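Local structure of putative amidohydrolase (Unidentified, 3MKV) at residues T104-G109 with A360-M365; E183-G188 with R227-L232; F6-G11 with K55-G60; F25-E30 with R35-K40. The protein probably hydrolyses dipeptides ending in proline, acting as a zinc-dependent prolidase of the amidohydrolase superfamily. All coordinates share one frame; numbering follows the deposited sequence.

Interaction 1 of 4, residues T104-G109 with A360-M365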
loop_
_atom_site.group_PDB
_atom_site.type_symbol
_atom_site.label_atom_id
_atom_site.label_comp_id
_atom_site.label_asym_id
_atom_site.label_seq_id
_atom_site.Cartn_x
_atom_site.Cartn_y
_atom_site.Cartn_z
ATOM N N THR A 104 11.935 40.913 15.089
ATOM C CA THR A 104 12.307 39.539 14.780
ATOM C C THR A 104 11.582 38.606 15.739
ATOM O O THR A 104 11.391 38.937 16.914
ATOM C CB THR A 104 13.828 39.288 14.896
ATOM O OG1 THR A 104 14.532 40.088 13.941
ATOM C CG2 THR A 104 14.145 37.820 14.627
ATOM N N VAL A 105 11.160 37.451 15.232
ATOM C CA VAL A 105 10.660 36.393 16.101
ATOM C C VAL A 105 11.199 35.016 15.717
ATOM O O VAL A 105 11.505 34.748 14.549
ATOM C CB VAL A 105 9.131 36.351 16.129
ATOM C CG1 VAL A 105 8.575 37.608 16.819
ATOM C CG2 VAL A 105 8.573 36.177 14.698
ATOM N N ARG A 106 11.327 34.148 16.715
ATOM C CA ARG A 106 11.633 32.751 16.453
ATOM C C ARG A 106 10.352 31.974 16.633
ATOM O O ARG A 106 9.767 31.953 17.723
ATOM C CB ARG A 106 12.714 32.221 17.395
ATOM C CG ARG A 106 13.270 30.862 16.990
ATOM C CD ARG A 106 14.319 30.394 17.969
ATOM N NE ARG A 106 13.753 30.189 19.301
ATOM C CZ ARG A 106 14.371 29.532 20.272
ATOM N NH1 ARG A 106 15.564 29.008 20.046
ATOM N NH2 ARG A 106 13.796 29.393 21.461
ATOM N N ASP A 107 9.895 31.356 15.551
ATOM C CA ASP A 107 8.683 30.566 15.625
ATOM C C ASP A 107 9.025 29.150 16.075
ATOM O O ASP A 107 9.893 28.488 15.498
ATOM C CB ASP A 107 7.919 30.575 14.301
ATOM C CG ASP A 107 6.617 29.811 14.388
ATOM O OD1 ASP A 107 6.654 28.562 14.395
ATOM O OD2 ASP A 107 5.554 30.451 14.463
ATOM N N ALA A 108 8.340 28.704 17.122
ATOM C CA ALA A 108 8.699 27.484 17.813
ATOM C C ALA A 108 7.963 26.256 17.275
ATOM O O ALA A 108 8.134 25.157 17.786
ATOM C CB ALA A 108 8.457 27.651 19.310
ATOM N N GLY A 109 7.153 26.438 16.238
ATOM C CA GLY A 109 6.454 25.323 15.641
ATOM C C GLY A 109 5.231 25.756 14.863
ATOM O O GLY A 109 4.351 26.454 15.392
ATOM N N ALA A 360 19.370 37.771 20.470
ATOM C CA ALA A 360 20.184 37.838 19.261
ATOM C C ALA A 360 21.285 36.780 19.301
ATOM O O ALA A 360 21.679 36.214 18.279
ATOM C CB ALA A 360 20.783 39.218 19.112
ATOM N N GLU A 361 21.776 36.515 20.503
ATOM C CA GLU A 361 22.822 35.536 20.691
ATOM C C GLU A 361 22.254 34.158 20.359
ATOM O O GLU A 361 22.864 33.375 19.625
ATOM C CB GLU A 361 23.315 35.586 22.135
ATOM C CG GLU A 361 24.825 35.485 22.284
ATOM C CD GLU A 361 25.269 35.376 23.744
ATOM O OE1 GLU A 361 24.575 35.940 24.629
ATOM O OE2 GLU A 361 26.312 34.726 24.001
ATOM N N VAL A 362 21.075 33.873 20.904
ATOM C CA VAL A 362 20.369 32.634 20.610
ATOM C C VAL A 362 20.217 32.368 19.109
ATOM O O VAL A 362 20.187 31.214 18.679
ATOM C CB VAL A 362 18.974 32.619 21.252
ATOM C CG1 VAL A 362 18.177 31.412 20.760
ATOM C CG2 VAL A 362 19.087 32.627 22.774
ATOM N N LEU A 363 20.122 33.435 18.321
ATOM C CA LEU A 363 19.854 33.321 16.892
ATOM C C LEU A 363 21.128 33.308 16.069
ATOM O O LEU A 363 21.075 33.209 14.841
ATOM C CB LEU A 363 18.983 34.494 16.414
ATOM C CG LEU A 363 17.616 34.706 17.064
ATOM C CD1 LEU A 363 17.020 36.032 16.631
ATOM C CD2 LEU A 363 16.669 33.580 16.712
ATOM N N GLY A 364 22.269 33.421 16.742
ATOM C CA GLY A 364 23.559 33.485 16.064
ATOM C C GLY A 364 23.702 34.801 15.325
ATOM O O GLY A 364 24.333 34.872 14.266
ATOM N N MET A 365 23.098 35.846 15.888
ATOM C CA MET A 365 23.064 37.156 15.253
ATOM C C MET A 365 23.683 38.251 16.125
ATOM O O MET A 365 23.283 39.415 16.041
ATOM C CB MET A 365 21.628 37.533 14.841
ATOM C CG MET A 365 21.017 36.647 13.746
ATOM S SD MET A 365 21.699 36.944 12.085
ATOM C CE MET A 365 21.580 35.318 11.376
#

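Interaction 2 of 4, residues E183-G188 with R227-L232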
loop_
_atom_site.group_PDB
_atom_site.type_symbol
_atom_site.label_atom_id
_atom_site.label_comp_id
_atom_site.label_asym_id
_atom_site.label_seq_id
_atom_site.Cartn_x
_atom_site.Cartn_y
_atom_site.Cartn_z
ATOM N N GLU A 183 13.994 16.416 6.328
ATOM C CA GLU A 183 12.858 16.986 5.598
ATOM C C GLU A 183 12.565 18.443 5.967
ATOM O O GLU A 183 12.368 19.284 5.086
ATOM C CB GLU A 183 11.602 16.123 5.808
ATOM C CG GLU A 183 11.778 14.710 5.244
ATOM C CD GLU A 183 10.565 13.831 5.444
ATOM O OE1 GLU A 183 9.522 14.354 5.876
ATOM O OE2 GLU A 183 10.656 12.611 5.172
ATOM N N GLU A 184 12.533 18.740 7.263
ATOM C CA GLU A 184 12.244 20.087 7.708
ATOM C C GLU A 184 13.343 21.034 7.245
ATOM O O GLU A 184 13.076 22.150 6.788
ATOM C CB GLU A 184 12.087 20.150 9.239
ATOM C CG GLU A 184 10.876 19.405 9.799
ATOM C CD GLU A 184 9.563 19.786 9.125
ATOM O OE1 GLU A 184 9.282 20.998 8.991
ATOM O OE2 GLU A 184 8.808 18.866 8.733
ATOM N N LEU A 185 14.586 20.586 7.364
ATOM C CA LEU A 185 15.709 21.382 6.917
ATOM C C LEU A 185 15.671 21.630 5.396
ATOM O O LEU A 185 15.907 22.751 4.944
ATOM C CB LEU A 185 17.023 20.719 7.337
ATOM C CG LEU A 185 17.356 20.723 8.836
ATOM C CD1 LEU A 185 18.594 19.904 9.126
ATOM C CD2 LEU A 185 17.556 22.142 9.318
ATOM N N GLN A 186 15.371 20.601 4.608
ATOM C CA GLN A 186 15.323 20.786 3.156
ATOM C C GLN A 186 14.184 21.729 2.790
ATOM O O GLN A 186 14.274 22.463 1.801
ATOM C CB GLN A 186 15.196 19.454 2.391
ATOM C CG GLN A 186 13.775 19.073 2.000
ATOM C CD GLN A 186 13.258 19.761 0.718
ATOM O OE1 GLN A 186 13.888 19.709 -0.344
ATOM N NE2 GLN A 186 12.078 20.374 0.817
ATOM N N MET A 187 13.124 21.717 3.594
ATOM C CA MET A 187 11.980 22.577 3.338
ATOM C C MET A 187 12.248 24.037 3.754
ATOM O O MET A 187 11.472 24.939 3.413
ATOM C CB MET A 187 10.694 22.006 3.962
ATOM C CG MET A 187 9.944 21.035 3.026
ATOM S SD MET A 187 8.401 20.269 3.613
ATOM C CE MET A 187 8.890 19.644 5.204
ATOM N N GLY A 188 13.352 24.259 4.474
ATOM C CA GLY A 188 13.825 25.616 4.788
ATOM C C GLY A 188 13.824 26.062 6.245
ATOM O O GLY A 188 14.019 27.243 6.525
ATOM N N ARG A 227 24.082 20.841 9.744
ATOM C CA ARG A 227 23.628 21.907 8.862
ATOM C C ARG A 227 23.917 23.280 9.460
ATOM O O ARG A 227 23.424 24.291 8.973
ATOM C CB ARG A 227 22.131 21.765 8.558
ATOM C CG ARG A 227 21.596 22.794 7.547
ATOM C CD ARG A 227 20.642 22.156 6.535
ATOM N NE ARG A 227 20.347 23.008 5.373
ATOM C CZ ARG A 227 19.846 22.552 4.222
ATOM N NH1 ARG A 227 19.597 21.260 4.069
ATOM N NH2 ARG A 227 19.599 23.380 3.215
ATOM N N GLY A 228 24.712 23.314 10.522
ATOM C CA GLY A 228 25.104 24.579 11.123
ATOM C C GLY A 228 24.007 25.242 11.944
ATOM O O GLY A 228 24.053 26.445 12.201
ATOM N N THR A 229 23.011 24.470 12.361
ATOM C CA THR A 229 22.007 25.023 13.243
ATOM C C THR A 229 21.865 24.177 14.510
ATOM O O THR A 229 22.755 23.397 14.830
ATOM C CB THR A 229 20.670 25.283 12.524
ATOM O OG1 THR A 229 19.848 26.122 13.337
ATOM C CG2 THR A 229 19.941 23.980 12.197
ATOM N N TYR A 230 20.764 24.343 15.236
ATOM C CA TYR A 230 20.655 23.765 16.567
ATOM C C TYR A 230 19.218 23.317 16.859
ATOM O O TYR A 230 18.308 23.479 16.038
ATOM C CB TYR A 230 21.108 24.797 17.622
ATOM C CG TYR A 230 20.149 25.963 17.726
ATOM C CD1 TYR A 230 19.097 25.945 18.644
ATOM C CD2 TYR A 230 20.256 27.051 16.865
ATOM C CE1 TYR A 230 18.190 26.999 18.715
ATOM C CE2 TYR A 230 19.369 28.100 16.926
ATOM C CZ TYR A 230 18.338 28.072 17.847
ATOM O OH TYR A 230 17.456 29.120 17.898
ATOM N N VAL A 231 19.024 22.774 18.054
ATOM C CA VAL A 231 17.742 22.257 18.487
ATOM C C VAL A 231 17.236 23.029 19.711
ATOM O O VAL A 231 17.987 23.298 20.653
ATOM C CB VAL A 231 17.870 20.751 18.843
ATOM C CG1 VAL A 231 16.595 20.222 19.527
ATOM C CG2 VAL A 231 18.231 19.912 17.588
ATOM N N LEU A 232 15.963 23.401 19.699
ATOM C CA LEU A 232 15.343 23.951 20.898
ATOM C C LEU A 232 14.334 22.908 21.330
ATOM O O LEU A 232 13.760 22.220 20.482
ATOM C CB LEU A 232 14.653 25.290 20.629
ATOM C CG LEU A 232 13.533 25.306 19.581
ATOM C CD1 LEU A 232 12.377 26.191 20.018
ATOM C CD2 LEU A 232 14.067 25.728 18.213
#

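Interaction 3 of 4, residues F6-G11 with K55-G60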
loop_
_atom_site.group_PDB
_atom_site.type_symbol
_atom_site.label_atom_id
_atom_site.label_comp_id
_atom_site.label_asym_id
_atom_site.label_seq_id
_atom_site.Cartn_x
_atom_site.Cartn_y
_atom_site.Cartn_z
ATOM N N PHE A 6 18.417 57.412 6.295
ATOM C CA PHE A 6 17.720 57.961 7.452
ATOM C C PHE A 6 18.711 58.371 8.538
ATOM O O PHE A 6 19.724 57.696 8.772
ATOM C CB PHE A 6 16.715 56.961 8.025
ATOM C CG PHE A 6 15.570 56.660 7.112
ATOM C CD1 PHE A 6 14.349 57.289 7.280
ATOM C CD2 PHE A 6 15.710 55.741 6.080
ATOM C CE1 PHE A 6 13.285 57.009 6.437
ATOM C CE2 PHE A 6 14.651 55.459 5.229
ATOM C CZ PHE A 6 13.436 56.094 5.408
ATOM N N LEU A 7 18.412 59.485 9.194
ATOM C CA LEU A 7 19.246 59.957 10.284
ATOM C C LEU A 7 18.409 60.286 11.518
ATOM O O LEU A 7 17.663 61.270 11.546
ATOM C CB LEU A 7 20.087 61.161 9.848
ATOM C CG LEU A 7 21.141 61.581 10.873
ATOM C CD1 LEU A 7 22.284 62.323 10.209
ATOM C CD2 LEU A 7 20.510 62.435 11.958
ATOM N N PHE A 8 18.528 59.429 12.525
ATOM C CA PHE A 8 17.899 59.657 13.812
ATOM C C PHE A 8 18.720 60.671 14.590
ATOM O O PHE A 8 19.942 60.527 14.708
ATOM C CB PHE A 8 17.814 58.349 14.587
ATOM C CG PHE A 8 16.848 57.360 13.999
ATOM C CD1 PHE A 8 15.552 57.272 14.479
ATOM C CD2 PHE A 8 17.235 56.518 12.973
ATOM C CE1 PHE A 8 14.662 56.362 13.947
ATOM C CE2 PHE A 8 16.349 55.613 12.434
ATOM C CZ PHE A 8 15.061 55.535 12.920
ATOM N N ARG A 9 18.064 61.696 15.113
ATOM C CA ARG A 9 18.725 62.782 15.823
ATOM C C ARG A 9 17.919 63.260 17.044
ATOM O O ARG A 9 16.710 63.180 17.054
ATOM C CB ARG A 9 18.934 63.950 14.853
ATOM C CG ARG A 9 19.876 65.035 15.346
ATOM C CD ARG A 9 19.929 66.215 14.376
ATOM N NE ARG A 9 18.663 66.945 14.317
ATOM C CZ ARG A 9 18.209 67.734 15.286
ATOM N NH1 ARG A 9 17.045 68.362 15.144
ATOM N NH2 ARG A 9 18.917 67.896 16.398
ATOM N N ASN A 10 18.601 63.822 18.025
ATOM C CA ASN A 10 17.933 64.431 19.176
ATOM C C ASN A 10 17.169 63.476 20.101
ATOM O O ASN A 10 16.042 63.772 20.528
ATOM C CB ASN A 10 16.991 65.534 18.706
ATOM C CG ASN A 10 16.795 66.606 19.753
ATOM O OD1 ASN A 10 17.762 67.077 20.358
ATOM N ND2 ASN A 10 15.542 66.997 19.980
ATOM N N GLY A 11 17.785 62.345 20.434
ATOM C CA GLY A 11 17.159 61.393 21.343
ATOM C C GLY A 11 18.126 60.664 22.257
ATOM O O GLY A 11 19.348 60.799 22.139
ATOM N N LYS A 55 12.925 61.536 22.719
ATOM C CA LYS A 55 12.377 60.216 23.012
ATOM C C LYS A 55 13.471 59.159 22.908
ATOM O O LYS A 55 14.621 59.470 22.570
ATOM C CB LYS A 55 11.212 59.893 22.078
ATOM C CG LYS A 55 9.864 60.274 22.646
ATOM C CD LYS A 55 8.838 60.540 21.559
ATOM C CE LYS A 55 9.148 61.834 20.835
ATOM N NZ LYS A 55 7.911 62.630 20.591
ATOM N N THR A 56 13.113 57.910 23.196
ATOM C CA THR A 56 14.107 56.840 23.256
ATOM C C THR A 56 14.224 56.045 21.960
ATOM O O THR A 56 13.234 55.570 21.396
ATOM C CB THR A 56 13.844 55.880 24.429
ATOM O OG1 THR A 56 13.677 56.635 25.638
ATOM C CG2 THR A 56 15.009 54.918 24.589
ATOM N N ILE A 57 15.452 55.920 21.485
ATOM C CA ILE A 57 15.732 55.101 20.331
ATOM C C ILE A 57 16.368 53.808 20.828
ATOM O O ILE A 57 17.444 53.823 21.427
ATOM C CB ILE A 57 16.660 55.832 19.345
ATOM C CG1 ILE A 57 16.033 57.166 18.933
ATOM C CG2 ILE A 57 16.934 54.971 18.111
ATOM C CD1 ILE A 57 16.927 58.029 18.070
ATOM N N MET A 58 15.683 52.692 20.597
ATOM C CA MET A 58 16.160 51.389 21.060
ATOM C C MET A 58 16.111 50.342 19.942
ATOM O O MET A 58 15.384 50.505 18.957
ATOM C CB MET A 58 15.341 50.911 22.271
ATOM C CG MET A 58 13.892 50.585 21.948
ATOM S SD MET A 58 13.046 49.712 23.273
ATOM C CE MET A 58 14.021 48.212 23.293
ATOM N N PRO A 59 16.860 49.242 20.109
ATOM C CA PRO A 59 16.877 48.201 19.077
ATOM C C PRO A 59 15.526 47.495 18.968
ATOM O O PRO A 59 14.747 47.486 19.926
ATOM C CB PRO A 59 17.932 47.214 19.574
ATOM C CG PRO A 59 18.614 47.885 20.735
ATOM C CD PRO A 59 17.679 48.894 21.281
ATOM N N GLY A 60 15.261 46.913 17.802
ATOM C CA GLY A 60 14.085 46.065 17.601
ATOM C C GLY A 60 14.013 44.939 18.614
ATOM O O GLY A 60 15.033 44.338 18.972
#

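Interaction 4 of 4, residues F25-E30 with R35-K40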
loop_
_atom_site.group_PDB
_atom_site.type_symbol
_atom_site.label_atom_id
_atom_site.label_comp_id
_atom_site.label_asym_id
_atom_site.label_seq_id
_atom_site.Cartn_x
_atom_site.Cartn_y
_atom_site.Cartn_z
ATOM N N PHE A 25 23.727 61.016 20.872
ATOM C CA PHE A 25 24.135 60.243 19.697
ATOM C C PHE A 25 23.256 60.499 18.481
ATOM O O PHE A 25 22.095 60.899 18.594
ATOM C CB PHE A 25 24.147 58.745 19.997
ATOM C CG PHE A 25 25.338 58.301 20.789
ATOM C CD1 PHE A 25 26.497 57.889 20.144
ATOM C CD2 PHE A 25 25.301 58.294 22.179
ATOM C CE1 PHE A 25 27.604 57.482 20.871
ATOM C CE2 PHE A 25 26.398 57.891 22.911
ATOM C CZ PHE A 25 27.555 57.484 22.257
ATOM N N GLU A 26 23.830 60.263 17.310
ATOM C CA GLU A 26 23.069 60.271 16.076
ATOM C C GLU A 26 23.293 58.943 15.351
ATOM O O GLU A 26 24.378 58.348 15.443
ATOM C CB GLU A 26 23.476 61.459 15.202
ATOM C CG GLU A 26 23.093 62.815 15.800
ATOM C CD GLU A 26 23.289 63.966 14.824
ATOM O OE1 GLU A 26 22.730 65.052 15.076
ATOM O OE2 GLU A 26 23.998 63.791 13.807
ATOM N N ILE A 27 22.267 58.466 14.649
ATOM C CA ILE A 27 22.358 57.178 13.976
ATOM C C ILE A 27 22.114 57.327 12.480
ATOM O O ILE A 27 21.139 57.942 12.055
ATOM C CB ILE A 27 21.366 56.160 14.577
ATOM C CG1 ILE A 27 21.303 56.310 16.100
ATOM C CG2 ILE A 27 21.765 54.743 14.198
ATOM C CD1 ILE A 27 20.069 55.703 16.720
ATOM N N LEU A 28 23.017 56.772 11.683
ATOM C CA LEU A 28 22.911 56.866 10.235
ATOM C C LEU A 28 22.475 55.534 9.636
ATOM O O LEU A 28 23.228 54.564 9.644
ATOM C CB LEU A 28 24.240 57.300 9.626
ATOM C CG LEU A 28 24.275 57.414 8.099
ATOM C CD1 LEU A 28 23.396 58.560 7.613
ATOM C CD2 LEU A 28 25.703 57.590 7.620
ATOM N N ILE A 29 21.248 55.499 9.127
ATOM C CA ILE A 29 20.711 54.312 8.488
ATOM C C ILE A 29 20.657 54.505 6.986
ATOM O O ILE A 29 20.160 55.523 6.508
ATOM C CB ILE A 29 19.282 54.017 8.974
ATOM C CG1 ILE A 29 19.319 53.503 10.411
ATOM C CG2 ILE A 29 18.586 53.027 8.035
ATOM C CD1 ILE A 29 20.078 54.416 11.324
ATOM N N GLU A 30 21.160 53.529 6.243
ATOM C CA GLU A 30 20.987 53.546 4.799
ATOM C C GLU A 30 21.031 52.146 4.196
ATOM O O GLU A 30 21.924 51.350 4.499
ATOM C CB GLU A 30 22.015 54.461 4.137
ATOM C CG GLU A 30 23.428 53.939 4.189
ATOM C CD GLU A 30 24.427 54.976 3.731
ATOM O OE1 GLU A 30 24.493 56.055 4.359
ATOM O OE2 GLU A 30 25.145 54.708 2.744
ATOM N N ARG A 35 24.706 52.467 9.732
ATOM C CA ARG A 35 25.940 52.843 9.063
ATOM C C ARG A 35 26.893 53.523 10.040
ATOM O O ARG A 35 28.088 53.217 10.074
ATOM C CB ARG A 35 25.636 53.762 7.877
ATOM C CG ARG A 35 26.833 54.062 6.998
ATOM C CD ARG A 35 27.200 52.872 6.119
ATOM N NE ARG A 35 28.645 52.782 5.927
ATOM C CZ ARG A 35 29.243 51.943 5.085
ATOM N NH1 ARG A 35 28.523 51.119 4.330
ATOM N NH2 ARG A 35 30.567 51.936 4.990
ATOM N N GLU A 36 26.357 54.442 10.835
ATOM C CA GLU A 36 27.154 55.147 11.827
ATOM C C GLU A 36 26.355 55.388 13.096
ATOM O O GLU A 36 25.136 55.565 13.060
ATOM C CB GLU A 36 27.660 56.480 11.275
ATOM C CG GLU A 36 28.603 56.354 10.090
ATOM C CD GLU A 36 28.870 57.690 9.408
ATOM O OE1 GLU A 36 28.976 57.708 8.161
ATOM O OE2 GLU A 36 28.962 58.720 10.120
ATOM N N VAL A 37 27.061 55.390 14.219
ATOM C CA VAL A 37 26.463 55.650 15.512
ATOM C C VAL A 37 27.469 56.447 16.344
ATOM O O VAL A 37 28.279 55.865 17.070
ATOM C CB VAL A 37 26.112 54.327 16.239
ATOM C CG1 VAL A 37 25.469 54.604 17.591
ATOM C CG2 VAL A 37 25.200 53.463 15.376
ATOM N N SER A 38 27.430 57.774 16.229
ATOM C CA SER A 38 28.366 58.619 16.972
ATOM C C SER A 38 27.668 59.735 17.725
ATOM O O SER A 38 26.486 60.004 17.510
ATOM C CB SER A 38 29.423 59.222 16.041
ATOM O OG SER A 38 28.925 60.381 15.395
ATOM N N ASP A 39 28.418 60.376 18.615
ATOM C CA ASP A 39 27.944 61.553 19.335
ATOM C C ASP A 39 28.366 62.809 18.580
ATOM O O ASP A 39 27.684 63.833 18.621
ATOM C CB ASP A 39 28.497 61.567 20.758
ATOM C CG ASP A 39 29.852 60.892 20.861
ATOM O OD1 ASP A 39 30.185 60.397 21.958
ATOM O OD2 ASP A 39 30.581 60.846 19.844
ATOM N N LYS A 40 29.496 62.711 17.888
ATOM C CA LYS A 40 29.922 63.737 16.945
ATOM C C LYS A 40 28.973 63.771 15.750
ATOM O O LYS A 40 29.108 62.967 14.827
ATOM C CB LYS A 40 31.340 63.445 16.449
ATOM C CG LYS A 40 32.452 64.011 17.318
ATOM C CD LYS A 40 32.332 65.525 17.440
ATOM C CE LYS A 40 33.700 66.194 17.446
ATOM N NZ LYS A 40 34.649 65.518 18.372
#

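Interaction 1 of 4, residues T104-G109 with A360-M365
Thr104 turns its methyl, not its hydroxyl, to Leu363: CG2 meets CD1 tip to tip at 3.9 Å. The methyl stands anti to the backbone N (chi1 -63° for OG1), which leaves OG1 directed to Arg128. Two residues on, Arg106 points to the same side of strand 102-107, its chain straight through the first two torsions and bent at chi3 (63°). Its CD lies 4.2 Å from Leu363 CD2, and the guanidinium then passes Val362 at about a right angle, NH1 standing 3.6 Å from CG1. The contact is thus van der Waals, two of its three pairs carbon on carbon and the third a methyl against the guanidinium, the strand of an amidohydrolase (beta/alpha) barrel resting on the C-terminal end of helix 348-362, where Gly364 closes the helix in a Schellman motif with Met365 N 2.8 Å from Ala360 O. The polar end of Arg106 is held by other parts of the barrel: NE bonds to Leu64 O, NH2 forms a salt bridge with Glu253, and NH1 bonds to Tyr230 OH and Thr251 OG1. Beyond it, Asp107 forms an Asx turn, its OD1 taking Gly109 N at 2.9 Å from above the carboxylate plane. Gly109 O in turn accepts from ND1 of the zinc ligand His67.

Interaction 2 of 4, residues E183-G188 with R227-L232
Leu185 O faces two groups: Gly188 N bonds to it at 3.0 Å in the last turn of its helix, and the Arg227 guanidinium lies across it, the oxygen 3.9 Å from the group's plane and over its centre. Since the oxygen sits beneath the flat face, the guanidinium contact is probably electrostatic rather than a hydrogen bond. What places the group there is the aliphatic part of Arg227, whose CG is anti to the backbone N (chi1 -176°) and whose chain bends at chi2. CD rests on Leu185 CB and CD1, 4.0 Å from each, the two side chains running antiparallel alongside one another. Leu185 CD2 reaches in addition to Thr229 CG2, a looser contact at 4.2 Å. Helix 174-187 thus packs against the loop between helix 214-225 and strand 232-235 of the barrel, the strand that carries the zinc ligand His234. A Schellman motif ends each helix, with Gly188 and Gly228 at the positive-phi positions. Thr229 OG1 bonds to Asp190 O, just past the first helix. The contact also borders a subunit interface, where Arg227 NH2 bonds to Thr204 O of the second subunit and Gln186 O accepts from Arg148 NE of that subunit.

Interaction 3 of 4, residues F6-G11 with K55-G60
The backbones of 6-11 and 55-60 come nearest where Gly11 passes Lys55, their CA atoms 5.2 Å apart, and they diverge from there, Phe8 and Ile57 bridging the wider part. At the near end Gly11 CA lies 3.4 Å from Lys55 O, a plain van der Waals approach. The side-chain contact is made by one methyl: Ile57 CD1 lies 3.6 Å from Phe8 CB and 3.9 Å from Phe8 CD1, meeting the root of the ring obliquely. Ile57 reaches that far because its CG1 branch runs extended to the tip (chi2 174°). Phe8 belongs to the four-stranded sheet that includes 25-30 and 48-51, and Ile57 to the sheet that includes 12-13 and 380-383; the pair joins two layers of the small beta domain found beside the barrel in many amidohydrolases. The corner at Asn10 and Gly11 is where the chain changes layer, since strand 12-13 then runs parallel to 56-63. Around the pair the apolar interior is continued by Val380, which touches both side chains, by Ile50 against Phe8, and by Ile27 and Val52 against Ile57. Strand 56-63 goes on toward the zinc ligands His65 and His67.

Interaction 4 of 4, residues F25-E30 with R35-K40
A beta hairpin with a classic bulge joins strands 25-30 and 35-38 at the edge of the four-stranded sheet; the strand axes run 177° apart, antiparallel. The bulge is at Leu28, which faces both Arg35 and Glu36. Its carbonyl O takes Arg35 N at 2.6 Å, almost in line with the C=O bond, and Glu36 N only weakly at 3.4 Å, while Leu28 N gives a straight bond to Glu36 O at 2.8 Å. Glu26 and Ser38 form the other hydrogen-bonded pair, its shorter bond being Glu26 N to Ser38 O at 2.7 Å. Between these pairs Ile27 and Val37 make a non-hydrogen-bonded pair, their CG2 methyls side by side at 3.9 Å on the face that Ile27 turns to Ile372. On the opposite face of the sheet, Leu28 has CG anti to its own N (chi1 179°), which lays the side chain alongside those of Arg35 and Glu36; CD2 comes 3.3 Å from Glu36 OE1. Glu26, on that same face, bonds through OE2 to Ile42 N. At the open end of the hairpin Phe25 and Asp39 point the same way, and the carboxylate stacks over the ring with the planes 16° apart. Asp39 CB makes a CH-pi contact over one face, 4.3 Å from the ring centroid, although offset toward the rim. From the last residue of the strand, Ser38 OG donates to Lys40 O, two residues on, at 2.7 Å, approaching from above that carbonyl plane.

Overall arrangement
Interactions 1 and 2 belong to the barrel and touch directly, Leu232 CD1 packing 3.8 Å from Arg106 NH2. Interactions 3 and 4 belong to the beta domain, their centres about 9 Å apart, and share a sheet in which Phe8 N bonds to Ile27 O at 3.0 Å. Strands 56-63 and 102-107, neighbours in one sheet, connect interaction 3 to interaction 1. Burial separates the chemistry: the buried contacts 1 and 3 meet mainly through methyl groups and ring or chain carbons, interaction 2 adds an arginine face at a subunit boundary, and surface interaction 4 relies on backbone hydrogen bonds. In interaction 1 the Arg106 side chain comes to about 9 Å from a zinc ion.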